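Local coordinates for protein Sfrice_029225 (Spodoptera frugiperda, PDB 6I50) that is a trimeric cytokine of the tumour necrosis factor family, an arthropod Eiger, that probably binds TNF-family receptors to signal between cells, at residues 29-34 with 144-149; 35-40 with 137-142; 73-78 with 118-123; 84-89 with 104-109. All blocks are in the same frame, centred on the assembly; numbering follows the deposited sequence.

Interaction 1. Residues 29-34 with 144-149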
loop_
_atom_site.group_PDB
_atom_site.type_symbol
_atom_site.label_atom_id
_atom_site.label_comp_id
_atom_site.label_asym_id
_atom_site.label_seq_id
_atom_site.Cartn_x
_atom_site.Cartn_y
_atom_site.Cartn_z
ATOM N N VAL A 29 -5.855 -22.150 1.456
ATOM C CA VAL A 29 -6.634 -22.462 0.265
ATOM C C VAL A 29 -5.688 -22.618 -0.917
ATOM O O VAL A 29 -4.823 -21.765 -1.145
ATOM C CB VAL A 29 -7.681 -21.369 -0.031
ATOM C CG1 VAL A 29 -8.393 -21.646 -1.350
ATOM C CG2 VAL A 29 -8.689 -21.275 1.109
ATOM N N ARG A 30 -5.858 -23.703 -1.672
ATOM C CA ARG A 30 -5.158 -23.890 -2.937
ATOM C C ARG A 30 -5.988 -23.270 -4.051
ATOM O O ARG A 30 -7.183 -23.557 -4.176
ATOM C CB ARG A 30 -4.918 -25.376 -3.233
ATOM C CG ARG A 30 -3.763 -25.642 -4.196
ATOM C CD ARG A 30 -3.887 -27.008 -4.871
ATOM N NE ARG A 30 -2.899 -27.968 -4.376
ATOM C CZ ARG A 30 -1.686 -28.140 -4.897
ATOM N NH1 ARG A 30 -0.857 -29.040 -4.380
ATOM N NH2 ARG A 30 -1.298 -27.417 -5.935
ATOM N N VAL A 31 -5.359 -22.416 -4.850
ATOM C CA VAL A 31 -6.017 -21.743 -5.963
ATOM C C VAL A 31 -5.474 -22.344 -7.250
ATOM O O VAL A 31 -4.267 -22.267 -7.518
ATOM C CB VAL A 31 -5.793 -20.223 -5.921
ATOM C CG1 VAL A 31 -6.383 -19.564 -7.164
ATOM C CG2 VAL A 31 -6.405 -19.636 -4.657
ATOM N N SER A 32 -6.361 -22.940 -8.046
ATOM C CA SER A 32 -5.941 -23.602 -9.269
ATOM C C SER A 32 -5.534 -22.581 -10.328
ATOM O O SER A 32 -5.901 -21.405 -10.273
ATOM C CB SER A 32 -7.060 -24.491 -9.803
ATOM O OG SER A 32 -7.451 -25.439 -8.826
ATOM N N HIS A 33 -4.759 -23.055 -11.302
ATOM C CA HIS A 33 -4.323 -22.208 -12.405
ATOM C C HIS A 33 -5.518 -21.556 -13.085
ATOM O O HIS A 33 -6.485 -22.232 -13.457
ATOM C CB HIS A 33 -3.525 -23.033 -13.418
ATOM C CG HIS A 33 -2.967 -22.226 -14.551
ATOM N ND1 HIS A 33 -3.363 -22.403 -15.859
ATOM C CD2 HIS A 33 -2.047 -21.231 -14.568
ATOM C CE1 HIS A 33 -2.709 -21.556 -16.635
ATOM N NE2 HIS A 33 -1.904 -20.833 -15.876
ATOM N N ASP A 34 -5.448 -20.232 -13.224
ATOM C CA ASP A 34 -6.434 -19.391 -13.897
ATOM C C ASP A 34 -7.766 -19.306 -13.159
ATOM O O ASP A 34 -8.722 -18.728 -13.695
ATOM C CB ASP A 34 -6.683 -19.841 -15.339
ATOM C CG ASP A 34 -7.119 -18.697 -16.225
ATOM O OD1 ASP A 34 -6.401 -17.674 -16.257
ATOM O OD2 ASP A 34 -8.176 -18.815 -16.877
ATOM N N ARG A 144 -0.960 -22.065 -6.341
ATOM C CA ARG A 144 -0.316 -21.459 -5.191
ATOM C C ARG A 144 -1.285 -21.537 -4.023
ATOM O O ARG A 144 -2.508 -21.531 -4.210
ATOM C CB ARG A 144 0.078 -20.001 -5.465
ATOM C CG ARG A 144 1.032 -19.825 -6.636
ATOM C CD ARG A 144 2.389 -20.417 -6.337
ATOM N NE ARG A 144 3.424 -19.925 -7.249
ATOM C CZ ARG A 144 3.796 -20.535 -8.370
ATOM N NH1 ARG A 144 4.756 -20.012 -9.123
ATOM N NH2 ARG A 144 3.218 -21.673 -8.741
ATOM N N HIS A 145 -0.734 -21.639 -2.820
ATOM C CA HIS A 145 -1.529 -21.673 -1.602
ATOM C C HIS A 145 -1.464 -20.324 -0.902
ATOM O O HIS A 145 -0.389 -19.732 -0.769
ATOM C CB HIS A 145 -1.037 -22.766 -0.655
ATOM C CG HIS A 145 -1.122 -24.144 -1.232
ATOM N ND1 HIS A 145 -0.244 -24.605 -2.189
ATOM C CD2 HIS A 145 -1.981 -25.160 -0.988
ATOM C CE1 HIS A 145 -0.555 -25.849 -2.505
ATOM N NE2 HIS A 145 -1.606 -26.209 -1.790
ATOM N N SER A 146 -2.621 -19.850 -0.451
ATOM C CA SER A 146 -2.719 -18.590 0.270
ATOM C C SER A 146 -3.572 -18.782 1.517
ATOM O O SER A 146 -4.402 -19.692 1.593
ATOM C CB SER A 146 -3.307 -17.476 -0.610
ATOM O OG SER A 146 -4.472 -17.920 -1.282
ATOM N N LEU A 147 -3.353 -17.913 2.504
ATOM C CA LEU A 147 -4.124 -17.932 3.745
ATOM C C LEU A 147 -5.279 -16.946 3.618
ATOM O O LEU A 147 -5.065 -15.729 3.546
ATOM C CB LEU A 147 -3.243 -17.591 4.944
ATOM C CG LEU A 147 -2.201 -18.633 5.334
ATOM C CD1 LEU A 147 -1.367 -18.135 6.505
ATOM C CD2 LEU A 147 -2.883 -19.946 5.683
ATOM N N MET A 148 -6.501 -17.467 3.594
ATOM C CA MET A 148 -7.683 -16.628 3.414
ATOM C C MET A 148 -8.318 -16.352 4.777
ATOM O O MET A 148 -9.370 -16.876 5.146
ATOM C CB MET A 148 -8.661 -17.283 2.444
ATOM C CG MET A 148 -8.022 -17.683 1.120
ATOM S SD MET A 148 -7.061 -16.326 0.426
ATOM C CE MET A 148 -8.331 -15.104 0.336
ATOM N N GLN A 149 -7.626 -15.508 5.531
ATOM C CA GLN A 149 -8.056 -15.027 6.831
ATOM C C GLN A 149 -8.195 -13.513 6.751
ATOM O O GLN A 149 -7.480 -12.872 5.972
ATOM C CB GLN A 149 -7.057 -15.424 7.930
ATOM C CG GLN A 149 -6.861 -16.940 8.056
ATOM C CD GLN A 149 -5.701 -17.324 8.964
ATOM O OE1 GLN A 149 -4.683 -16.638 9.022
ATOM N NE2 GLN A 149 -5.856 -18.430 9.680
#
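One face of the His-145 imidazole is covered by the aliphatic part of Arg-30, whose CG stands 3.6 Å from the ring centroid in a CH-pi contact displaced toward the rim, while Arg-30 NH1 lies in the ring plane at the edge. The arginine in turn offers a face of its guanidinium to the ring, with His-145 CE1 over its centre, 3.5 Å from Arg-30 CZ; the two planes are inclined by 64°, so this is no parallel stack. The bend of the arginine chain at chi3 (-108°) turns the guanidinium past the CE1/NE2 rim of the imidazole, and its NH2 continues to a salt bridge with Asp-143. Replacing His-145 by an alanine is likely to take away the surface on which the Arg-30 chain lies, leaving it freer to turn about its Asp-143 salt bridge. Beneath these side chains the short strand 29-31 pairs antiparallel with the start of strand 144-161, joining the sheet of the TNF jelly-roll sandwich that also holds strand 68-80. Val-29 and Ser-146 form a hydrogen-bonded pair, joined by Val-29 N to Ser-146 O (2.9 Å) and Ser-146 N to Val-29 O (3.0 Å), and Val-31 N donates to Arg-144 O at 3.1 Å. On the face of Val-29 and Val-31, Val-29 CG2 meets Met-148 CG at 3.7 Å, the two side chains crossing at about a right angle. Arg-144 turns its guanidinium elsewhere, giving NH1 to Thr-84 O.

Interaction 2. Residues 35-40 with 137-142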
loop_
_atom_site.group_PDB
_atom_site.type_symbol
_atom_site.label_atom_id
_atom_site.label_comp_id
_atom_site.label_asym_id
_atom_site.label_seq_id
_atom_site.Cartn_x
_atom_site.Cartn_y
_atom_site.Cartn_z
ATOM N N ALA A 35 -7.858 -19.850 -11.947
ATOM C CA ALA A 35 -9.090 -19.605 -11.206
ATOM C C ALA A 35 -8.952 -18.340 -10.364
ATOM O O ALA A 35 -7.877 -18.068 -9.821
ATOM C CB ALA A 35 -9.424 -20.784 -10.299
ATOM N N PRO A 36 -10.007 -17.543 -10.239
ATOM C CA PRO A 36 -9.937 -16.374 -9.361
ATOM C C PRO A 36 -10.022 -16.772 -7.898
ATOM O O PRO A 36 -10.646 -17.773 -7.537
ATOM C CB PRO A 36 -11.159 -15.548 -9.778
ATOM C CG PRO A 36 -12.137 -16.560 -10.268
ATOM C CD PRO A 36 -11.326 -17.682 -10.883
ATOM N N HIS A 37 -9.369 -15.976 -7.055
ATOM C CA HIS A 37 -9.593 -16.087 -5.621
ATOM C C HIS A 37 -11.071 -15.846 -5.336
ATOM O O HIS A 37 -11.651 -14.866 -5.814
ATOM C CB HIS A 37 -8.719 -15.076 -4.871
ATOM C CG HIS A 37 -7.252 -15.382 -4.931
ATOM N ND1 HIS A 37 -6.598 -16.077 -3.936
ATOM C CD2 HIS A 37 -6.314 -15.096 -5.866
ATOM C CE1 HIS A 37 -5.322 -16.203 -4.252
ATOM N NE2 HIS A 37 -5.122 -15.618 -5.420
ATOM N N ASP A 38 -11.701 -16.763 -4.591
ATOM C CA ASP A 38 -13.147 -16.654 -4.429
ATOM C C ASP A 38 -13.608 -16.890 -2.994
ATOM O O ASP A 38 -14.806 -17.094 -2.766
ATOM C CB ASP A 38 -13.878 -17.615 -5.377
ATOM C CG ASP A 38 -13.514 -19.073 -5.145
ATOM O OD1 ASP A 38 -12.730 -19.371 -4.218
ATOM O OD2 ASP A 38 -14.022 -19.929 -5.900
ATOM N N VAL A 39 -12.697 -16.863 -2.025
ATOM C CA VAL A 39 -13.074 -17.049 -0.628
ATOM C C VAL A 39 -13.150 -15.680 0.043
ATOM O O VAL A 39 -12.643 -15.488 1.152
ATOM C CB VAL A 39 -12.083 -17.989 0.086
ATOM C CG1 VAL A 39 -12.661 -18.509 1.392
ATOM C CG2 VAL A 39 -11.722 -19.156 -0.825
ATOM N N TRP A 40 -13.769 -14.717 -0.638
ATOM C CA TRP A 40 -13.959 -13.370 -0.122
ATOM C C TRP A 40 -15.290 -13.260 0.610
ATOM O O TRP A 40 -16.236 -14.002 0.343
ATOM C CB TRP A 40 -13.950 -12.328 -1.247
ATOM C CG TRP A 40 -12.728 -12.260 -2.100
ATOM C CD1 TRP A 40 -12.682 -12.305 -3.465
ATOM C CD2 TRP A 40 -11.375 -12.091 -1.659
ATOM N NE1 TRP A 40 -11.383 -12.185 -3.899
ATOM C CE2 TRP A 40 -10.563 -12.049 -2.811
ATOM C CE3 TRP A 40 -10.772 -11.972 -0.404
ATOM C CZ2 TRP A 40 -9.180 -11.898 -2.743
ATOM C CZ3 TRP A 40 -9.400 -11.826 -0.341
ATOM C CH2 TRP A 40 -8.620 -11.793 -1.500
ATOM N N VAL A 137 -9.036 -11.316 -8.709
ATOM C CA VAL A 137 -7.613 -11.515 -8.456
ATOM C C VAL A 137 -7.271 -12.948 -8.835
ATOM O O VAL A 137 -7.893 -13.892 -8.334
ATOM C CB VAL A 137 -7.248 -11.241 -6.989
ATOM C CG1 VAL A 137 -5.736 -11.255 -6.817
ATOM C CG2 VAL A 137 -7.818 -9.912 -6.526
ATOM N N ARG A 138 -6.284 -13.117 -9.711
ATOM C CA ARG A 138 -5.780 -14.435 -10.070
ATOM C C ARG A 138 -4.290 -14.500 -9.777
ATOM O O ARG A 138 -3.585 -13.495 -9.859
ATOM C CB ARG A 138 -6.012 -14.756 -11.555
ATOM C CG ARG A 138 -7.457 -15.047 -11.912
ATOM C CD ARG A 138 -7.603 -15.482 -13.368
ATOM N NE ARG A 138 -8.990 -15.834 -13.656
ATOM C CZ ARG A 138 -9.944 -14.944 -13.927
ATOM N NH1 ARG A 138 -9.652 -13.654 -13.978
ATOM N NH2 ARG A 138 -11.189 -15.343 -14.160
ATOM N N ASN A 139 -3.809 -15.689 -9.433
ATOM C CA ASN A 139 -2.370 -15.887 -9.402
ATOM C C ASN A 139 -1.856 -15.985 -10.835
ATOM O O ASN A 139 -2.584 -16.382 -11.751
ATOM C CB ASN A 139 -2.020 -17.140 -8.596
ATOM C CG ASN A 139 -2.505 -17.054 -7.161
ATOM O OD1 ASN A 139 -2.535 -15.971 -6.565
ATOM N ND2 ASN A 139 -2.906 -18.192 -6.601
ATOM N N THR A 140 -0.603 -15.575 -11.040
ATOM C CA THR A 140 -0.051 -15.603 -12.390
ATOM C C THR A 140 0.354 -17.001 -12.829
ATOM O O THR A 140 0.381 -17.273 -14.032
ATOM C CB THR A 140 1.161 -14.680 -12.496
ATOM O OG1 THR A 140 2.256 -15.261 -11.776
ATOM C CG2 THR A 140 0.838 -13.318 -11.918
ATOM N N ALA A 141 0.676 -17.886 -11.891
ATOM C CA ALA A 141 1.079 -19.246 -12.206
ATOM C C ALA A 141 0.217 -20.223 -11.422
ATOM O O ALA A 141 -0.380 -19.883 -10.396
ATOM C CB ALA A 141 2.561 -19.488 -11.898
ATOM N N GLY A 142 0.174 -21.454 -11.917
ATOM C CA GLY A 142 -0.770 -22.416 -11.393
ATOM C C GLY A 142 -0.442 -22.860 -9.982
ATOM O O GLY A 142 0.716 -22.973 -9.583
HETATM O O HOH W 1 -5.237 -18.135 -10.012
HETATM O O HOH W 2 -11.125 -12.543 -6.869
#
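The backbone of His-37 donates its N-H almost straight to Val-137 O (2.9 Å, 165° at the hydrogen), tying a loop without regular structure to strand 137-139. The imidazole then reaches along that strand: His-37 NE2 donates a hydrogen bond to Asn-139 OD1 at 2.9 Å. The oxygen lies in the ring plane, whereas the nitrogen stands above the carbonyl plane of the amide, off the lone pairs; the two planes are 78° apart. Asn-139 OD1 is also bonded to Tyr-78 OH, so two groups fix the amide. This loop, between strands 28-31 and 40-42, runs between the two sheets of the TNF jelly roll, the His-37 ring also touching Ile-76 and Ser-146 of the facing sheet. A leucine in place of His-37 would probably leave Asn-139 OD1 without one of its two donors and its amide less firmly oriented. Two waters bridge the segments: one links Ala-35 O to Asn-139 N, the other receives Trp-40 NE1 (3.0 Å) and Val-137 N and donates to His-37 O (2.6 Å). Alongside Pro-36, the extended Arg-138 chain points the same way and brings NH2 4.0 Å from Pro-36 CD; Arg-138 NE bonds to Asp-34 O.

Interaction 3. Residues 73-78 with 118-123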
loop_
_atom_site.group_PDB
_atom_site.type_symbol
_atom_site.label_atom_id
_atom_site.label_comp_id
_atom_site.label_asym_id
_atom_site.label_seq_id
_atom_site.Cartn_x
_atom_site.Cartn_y
_atom_site.Cartn_z
ATOM N N TYR A 73 -7.150 -1.599 -3.674
ATOM C CA TYR A 73 -6.014 -2.233 -3.016
ATOM C C TYR A 73 -6.290 -3.723 -2.858
ATOM O O TYR A 73 -7.439 -4.148 -2.701
ATOM C CB TYR A 73 -5.705 -1.578 -1.655
ATOM C CG TYR A 73 -6.866 -1.588 -0.688
ATOM C CD1 TYR A 73 -7.111 -2.701 0.118
ATOM C CD2 TYR A 73 -7.718 -0.491 -0.579
ATOM C CE1 TYR A 73 -8.185 -2.725 0.992
ATOM C CE2 TYR A 73 -8.793 -0.503 0.304
ATOM C CZ TYR A 73 -9.017 -1.624 1.085
ATOM O OH TYR A 73 -10.080 -1.641 1.954
ATOM N N VAL A 74 -5.223 -4.512 -2.932
ATOM C CA VAL A 74 -5.304 -5.966 -2.864
ATOM C C VAL A 74 -4.130 -6.481 -2.048
ATOM O O VAL A 74 -2.994 -6.024 -2.222
ATOM C CB VAL A 74 -5.286 -6.605 -4.269
ATOM C CG1 VAL A 74 -5.206 -8.123 -4.174
ATOM C CG2 VAL A 74 -6.496 -6.173 -5.095
ATOM N N GLN A 75 -4.394 -7.451 -1.175
ATOM C CA GLN A 75 -3.331 -8.206 -0.520
ATOM C C GLN A 75 -3.658 -9.690 -0.571
ATOM O O GLN A 75 -4.754 -10.104 -0.174
ATOM C CB GLN A 75 -3.136 -7.778 0.934
ATOM C CG GLN A 75 -2.055 -8.588 1.647
ATOM C CD GLN A 75 -1.597 -7.923 2.924
ATOM O OE1 GLN A 75 -1.044 -6.822 2.896
ATOM N NE2 GLN A 75 -1.813 -8.593 4.058
ATOM N N ILE A 76 -2.718 -10.485 -1.068
ATOM C CA ILE A 76 -2.798 -11.939 -1.003
ATOM C C ILE A 76 -1.667 -12.411 -0.104
ATOM O O ILE A 76 -0.495 -12.089 -0.344
ATOM C CB ILE A 76 -2.708 -12.589 -2.392
ATOM C CG1 ILE A 76 -3.828 -12.067 -3.309
ATOM C CG2 ILE A 76 -2.776 -14.107 -2.276
ATOM C CD1 ILE A 76 -5.234 -12.368 -2.814
ATOM N N TYR A 77 -2.015 -13.166 0.931
ATOM C CA TYR A 77 -1.039 -13.698 1.878
ATOM C C TYR A 77 -0.743 -15.138 1.469
ATOM O O TYR A 77 -1.563 -16.034 1.678
ATOM C CB TYR A 77 -1.591 -13.601 3.297
ATOM C CG TYR A 77 -0.607 -13.837 4.422
ATOM C CD1 TYR A 77 -0.081 -15.099 4.662
ATOM C CD2 TYR A 77 -0.256 -12.806 5.285
ATOM C CE1 TYR A 77 0.795 -15.320 5.707
ATOM C CE2 TYR A 77 0.620 -13.021 6.335
ATOM C CZ TYR A 77 1.136 -14.277 6.541
ATOM O OH TYR A 77 2.005 -14.499 7.585
ATOM N N TYR A 78 0.431 -15.359 0.885
ATOM C CA TYR A 78 0.817 -16.694 0.450
ATOM C C TYR A 78 1.503 -17.457 1.572
ATOM O O TYR A 78 2.256 -16.888 2.367
ATOM C CB TYR A 78 1.754 -16.621 -0.759
ATOM C CG TYR A 78 1.109 -16.034 -1.993
ATOM C CD1 TYR A 78 0.407 -16.832 -2.888
ATOM C CD2 TYR A 78 1.202 -14.676 -2.262
ATOM C CE1 TYR A 78 -0.185 -16.284 -4.021
ATOM C CE2 TYR A 78 0.625 -14.123 -3.383
ATOM C CZ TYR A 78 -0.068 -14.927 -4.258
ATOM O OH TYR A 78 -0.639 -14.355 -5.375
ATOM N N PRO A 118 5.758 -17.758 4.537
ATOM C CA PRO A 118 4.710 -16.744 4.405
ATOM C C PRO A 118 5.204 -15.484 3.714
ATOM O O PRO A 118 6.279 -14.978 4.048
ATOM C CB PRO A 118 4.327 -16.461 5.861
ATOM C CG PRO A 118 5.597 -16.686 6.612
ATOM C CD PRO A 118 6.353 -17.770 5.885
ATOM N N ASN A 119 4.422 -14.970 2.765
ATOM C CA ASN A 119 4.734 -13.718 2.080
ATOM C C ASN A 119 3.424 -13.051 1.696
ATOM O O ASN A 119 2.643 -13.631 0.940
ATOM C CB ASN A 119 5.577 -13.960 0.823
ATOM C CG ASN A 119 7.043 -14.118 1.125
ATOM O OD1 ASN A 119 7.722 -13.154 1.479
ATOM N ND2 ASN A 119 7.550 -15.336 0.972
ATOM N N SER A 120 3.189 -11.839 2.193
ATOM C CA SER A 120 2.024 -11.065 1.784
ATOM C C SER A 120 2.418 -10.165 0.614
ATOM O O SER A 120 3.482 -9.536 0.631
ATOM C CB SER A 120 1.471 -10.245 2.954
ATOM O OG SER A 120 2.445 -9.391 3.529
ATOM N N CYS A 121 1.583 -10.135 -0.419
ATOM C CA CYS A 121 1.864 -9.364 -1.626
ATOM C C CYS A 121 0.771 -8.312 -1.745
ATOM O O CYS A 121 -0.384 -8.648 -2.032
ATOM C CB CYS A 121 1.906 -10.264 -2.865
ATOM S SG CYS A 121 3.026 -9.707 -4.207
ATOM N N PHE A 122 1.134 -7.050 -1.513
ATOM C CA PHE A 122 0.195 -5.936 -1.482
ATOM C C PHE A 122 0.468 -4.983 -2.641
ATOM O O PHE A 122 1.627 -4.692 -2.957
ATOM C CB PHE A 122 0.299 -5.171 -0.152
ATOM C CG PHE A 122 -0.592 -3.962 -0.075
ATOM C CD1 PHE A 122 -0.221 -2.752 -0.666
ATOM C CD2 PHE A 122 -1.801 -4.032 0.600
ATOM C CE1 PHE A 122 -1.058 -1.656 -0.615
ATOM C CE2 PHE A 122 -2.641 -2.938 0.667
ATOM C CZ PHE A 122 -2.269 -1.743 0.058
ATOM N N SER A 123 -0.601 -4.469 -3.251
ATOM C CA SER A 123 -0.468 -3.348 -4.174
ATOM C C SER A 123 -1.753 -2.534 -4.166
ATOM O O SER A 123 -2.814 -3.011 -3.754
ATOM C CB SER A 123 -0.131 -3.803 -5.603
ATOM O OG SER A 123 0.318 -2.698 -6.387
HETATM O O HOH W 3 1.796 -6.959 2.705
#
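Gln-75 OE1 is gripped by a water 2.8 Å away, which donates to it and accepts from Ser-120 OG at 2.6 Å, and by Ser-123 OG of the second subunit; Ser-120 OG is also hydrogen-bonded to Ala-106 N of that subunit. The rest of the glutamine amide is held too: Gln-75 NE2 bonds to Lys-152 O of its own chain and to Gln-104 O of the second subunit. With CG opposite the backbone N (chi1 178°) and the chain extended, Gln-75 reaches across its strand neighbour, OE1 3.7 Å from Phe-122 CD2 and the amide plane 79° from the ring. Farther along, Tyr-73 CB touches Phe-122 CZ at 3.8 Å, and Phe-122 meets Phe-122 of the third subunit edge-to-face. At the other end Tyr-77 and Pro-118 lie side by side, Tyr-77 OH 3.5 Å from Pro-118 CB. On the opposite face the Tyr-78 ring turns its edge to Asn-119 O and Cys-121 CB, while Ile-76 CG2 covers one of its faces. Six backbone bonds join the strands, of which Tyr-78 N to Asn-119 O is the shortest at 2.8 Å. The Val-74, Ile-76 and Tyr-78 side chains pack toward the other sheet, whereas Gln-75, Ser-120 and Phe-122 meet neighbouring subunits, as in the inner sheet of the jelly-roll trimer characteristic of the TNF family.

Interaction 4. Residues 84-89 with 104-109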
loop_
_atom_site.group_PDB
_atom_site.type_symbol
_atom_site.label_atom_id
_atom_site.label_comp_id
_atom_site.label_asym_id
_atom_site.label_seq_id
_atom_site.Cartn_x
_atom_site.Cartn_y
_atom_site.Cartn_z
ATOM N N THR A 84 8.542 -18.117 -6.627
ATOM C CA THR A 84 7.870 -16.893 -7.038
ATOM C C THR A 84 6.377 -17.008 -6.785
ATOM O O THR A 84 5.755 -18.014 -7.147
ATOM C CB THR A 84 8.120 -16.601 -8.519
ATOM O OG1 THR A 84 9.528 -16.450 -8.749
ATOM C CG2 THR A 84 7.394 -15.338 -8.948
ATOM N N ILE A 85 5.810 -15.983 -6.155
ATOM C CA ILE A 85 4.371 -15.843 -6.000
ATOM C C ILE A 85 3.986 -14.490 -6.579
ATOM O O ILE A 85 4.708 -13.500 -6.403
ATOM C CB ILE A 85 3.931 -15.985 -4.527
ATOM C CG1 ILE A 85 4.804 -15.137 -3.600
ATOM C CG2 ILE A 85 4.019 -17.442 -4.089
ATOM C CD1 ILE A 85 4.204 -13.800 -3.239
ATOM N N SER A 86 2.873 -14.456 -7.305
ATOM C CA SER A 86 2.473 -13.231 -7.979
ATOM C C SER A 86 0.985 -13.305 -8.278
ATOM O O SER A 86 0.460 -14.380 -8.585
ATOM C CB SER A 86 3.285 -13.025 -9.266
ATOM O OG SER A 86 2.874 -11.862 -9.968
ATOM N N TRP A 87 0.312 -12.164 -8.171
ATOM C CA TRP A 87 -1.090 -12.067 -8.552
ATOM C C TRP A 87 -1.298 -10.924 -9.537
ATOM O O TRP A 87 -0.483 -9.995 -9.642
ATOM C CB TRP A 87 -2.018 -11.891 -7.331
ATOM C CG TRP A 87 -1.760 -10.700 -6.442
ATOM C CD1 TRP A 87 -1.179 -10.716 -5.206
ATOM C CD2 TRP A 87 -2.134 -9.337 -6.692
ATOM N NE1 TRP A 87 -1.153 -9.444 -4.673
ATOM C CE2 TRP A 87 -1.729 -8.578 -5.568
ATOM C CE3 TRP A 87 -2.762 -8.684 -7.757
ATOM C CZ2 TRP A 87 -1.925 -7.201 -5.486
ATOM C CZ3 TRP A 87 -2.955 -7.314 -7.675
ATOM C CH2 TRP A 87 -2.533 -6.587 -6.549
ATOM N N VAL A 88 -2.412 -11.015 -10.266
ATOM C CA VAL A 88 -2.853 -9.979 -11.194
ATOM C C VAL A 88 -4.305 -9.639 -10.888
ATOM O O VAL A 88 -5.094 -10.509 -10.508
ATOM C CB VAL A 88 -2.701 -10.405 -12.671
ATOM C CG1 VAL A 88 -1.236 -10.332 -13.090
ATOM C CG2 VAL A 88 -3.256 -11.797 -12.884
ATOM N N LEU A 89 -4.649 -8.363 -11.048
ATOM C CA LEU A 89 -6.018 -7.893 -10.907
ATOM C C LEU A 89 -6.620 -7.794 -12.304
ATOM O O LEU A 89 -6.148 -7.002 -13.120
ATOM C CB LEU A 89 -6.039 -6.534 -10.203
ATOM C CG LEU A 89 -7.427 -5.919 -10.038
ATOM C CD1 LEU A 89 -8.277 -6.767 -9.102
ATOM C CD2 LEU A 89 -7.347 -4.486 -9.531
ATOM N N GLN A 104 -0.467 -5.614 -10.730
ATOM C CA GLN A 104 0.261 -6.858 -10.527
ATOM C C GLN A 104 1.222 -6.697 -9.358
ATOM O O GLN A 104 1.792 -5.622 -9.155
ATOM C CB GLN A 104 1.033 -7.277 -11.781
ATOM C CG GLN A 104 1.732 -8.631 -11.646
ATOM C CD GLN A 104 2.207 -9.182 -12.974
ATOM O OE1 GLN A 104 2.008 -8.570 -14.019
ATOM N NE2 GLN A 104 2.837 -10.349 -12.937
ATOM N N CYS A 105 1.381 -7.777 -8.594
ATOM C CA CYS A 105 2.288 -7.854 -7.459
ATOM C C CYS A 105 3.127 -9.114 -7.605
ATOM O O CYS A 105 2.646 -10.132 -8.107
ATOM C CB CYS A 105 1.505 -7.883 -6.136
ATOM S SG CYS A 105 2.477 -7.778 -4.627
ATOM N N ALA A 106 4.391 -9.048 -7.177
ATOM C CA ALA A 106 5.241 -10.230 -7.266
ATOM C C ALA A 106 6.244 -10.238 -6.124
ATOM O O ALA A 106 6.715 -9.189 -5.681
ATOM C CB ALA A 106 5.973 -10.299 -8.613
ATOM N N GLN A 107 6.554 -11.436 -5.641
ATOM C CA GLN A 107 7.618 -11.640 -4.666
ATOM C C GLN A 107 8.360 -12.911 -5.041
ATOM O O GLN A 107 7.739 -13.890 -5.459
ATOM C CB GLN A 107 7.062 -11.743 -3.241
ATOM C CG GLN A 107 8.055 -11.435 -2.122
ATOM C CD GLN A 107 8.961 -12.606 -1.780
ATOM O OE1 GLN A 107 10.026 -12.427 -1.181
ATOM N NE2 GLN A 107 8.539 -13.812 -2.148
ATOM N N SER A 108 9.684 -12.906 -4.889
ATOM C CA SER A 108 10.475 -14.029 -5.372
ATOM C C SER A 108 11.773 -14.151 -4.591
ATOM O O SER A 108 12.427 -13.151 -4.286
ATOM C CB SER A 108 10.786 -13.887 -6.869
ATOM O OG SER A 108 11.389 -15.071 -7.388
ATOM N N SER A 109 12.133 -15.389 -4.272
ATOM C CA SER A 109 13.434 -15.687 -3.698
ATOM C C SER A 109 13.768 -17.127 -4.041
ATOM O O SER A 109 12.872 -17.960 -4.202
ATOM C CB SER A 109 13.453 -15.474 -2.181
ATOM O OG SER A 109 12.628 -16.429 -1.537
#
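The tightest packing lies where Cys-105 CB rests over a face of the Trp-87 indole, 3.4 Å from Trp-87 CE2, with Cys-105 SG oblique to the ring. CG of the tryptophan sits between backbone N and carbonyl carbon (chi1 58°), which lays the indole beneath the cysteine and lets NE1 bond to Cys-121 O. Cys-105 O is gripped from opposite faces of its plane, by Ser-86 OG at 2.6 Å and by Trp-87 N at 3.1 Å. These strands, 84-92 and 100-108, form an antiparallel beta hairpin in one sheet of the TNF sandwich, and the disulfide from Cys-105 to Cys-121 ties it to the other sheet. Strand 100-108 is outermost within this chain, and Ala-106 N bonds to Ser-120 OG of the third subunit. The other face of the hairpin is more polar, and its less buried places are Gln-104 and Thr-84. Gln-104 runs beside Val-88, CD 3.6 Å from Val-88 CG1, and its NE2 makes a weak bond to Ser-86 OG (3.3 Å). Thr-84 OG1 and Ser-108 OG are hydrogen-bonded at 2.7 Å.

In the fold
Interactions 3 and 4 are buried; 1 and 2 are partly buried, with Arg-30 of interaction 1 exposed. Interactions 1 and 3 belong to one sheet, where strand 144-161 runs beside strand 68-80 and Leu-147 N bonds to Tyr-77 O. Strand 137-139 of interaction 2 and strand 84-89 of interaction 4 are neighbours in the other, joined through Arg-138 O and Val-88 N. Between the sheets, the Cys-105 to Cys-121 disulfide links 3 with 4, and the Asn-139 to Tyr-78 bond links 2 with 3. Chemistry follows place: arginine on histidine at the short strand 29-31, water bridges and an imidazole-amide bond at the loop, aromatic and subunit-spanning polar contacts in 3 and 4, both of which touch other subunits.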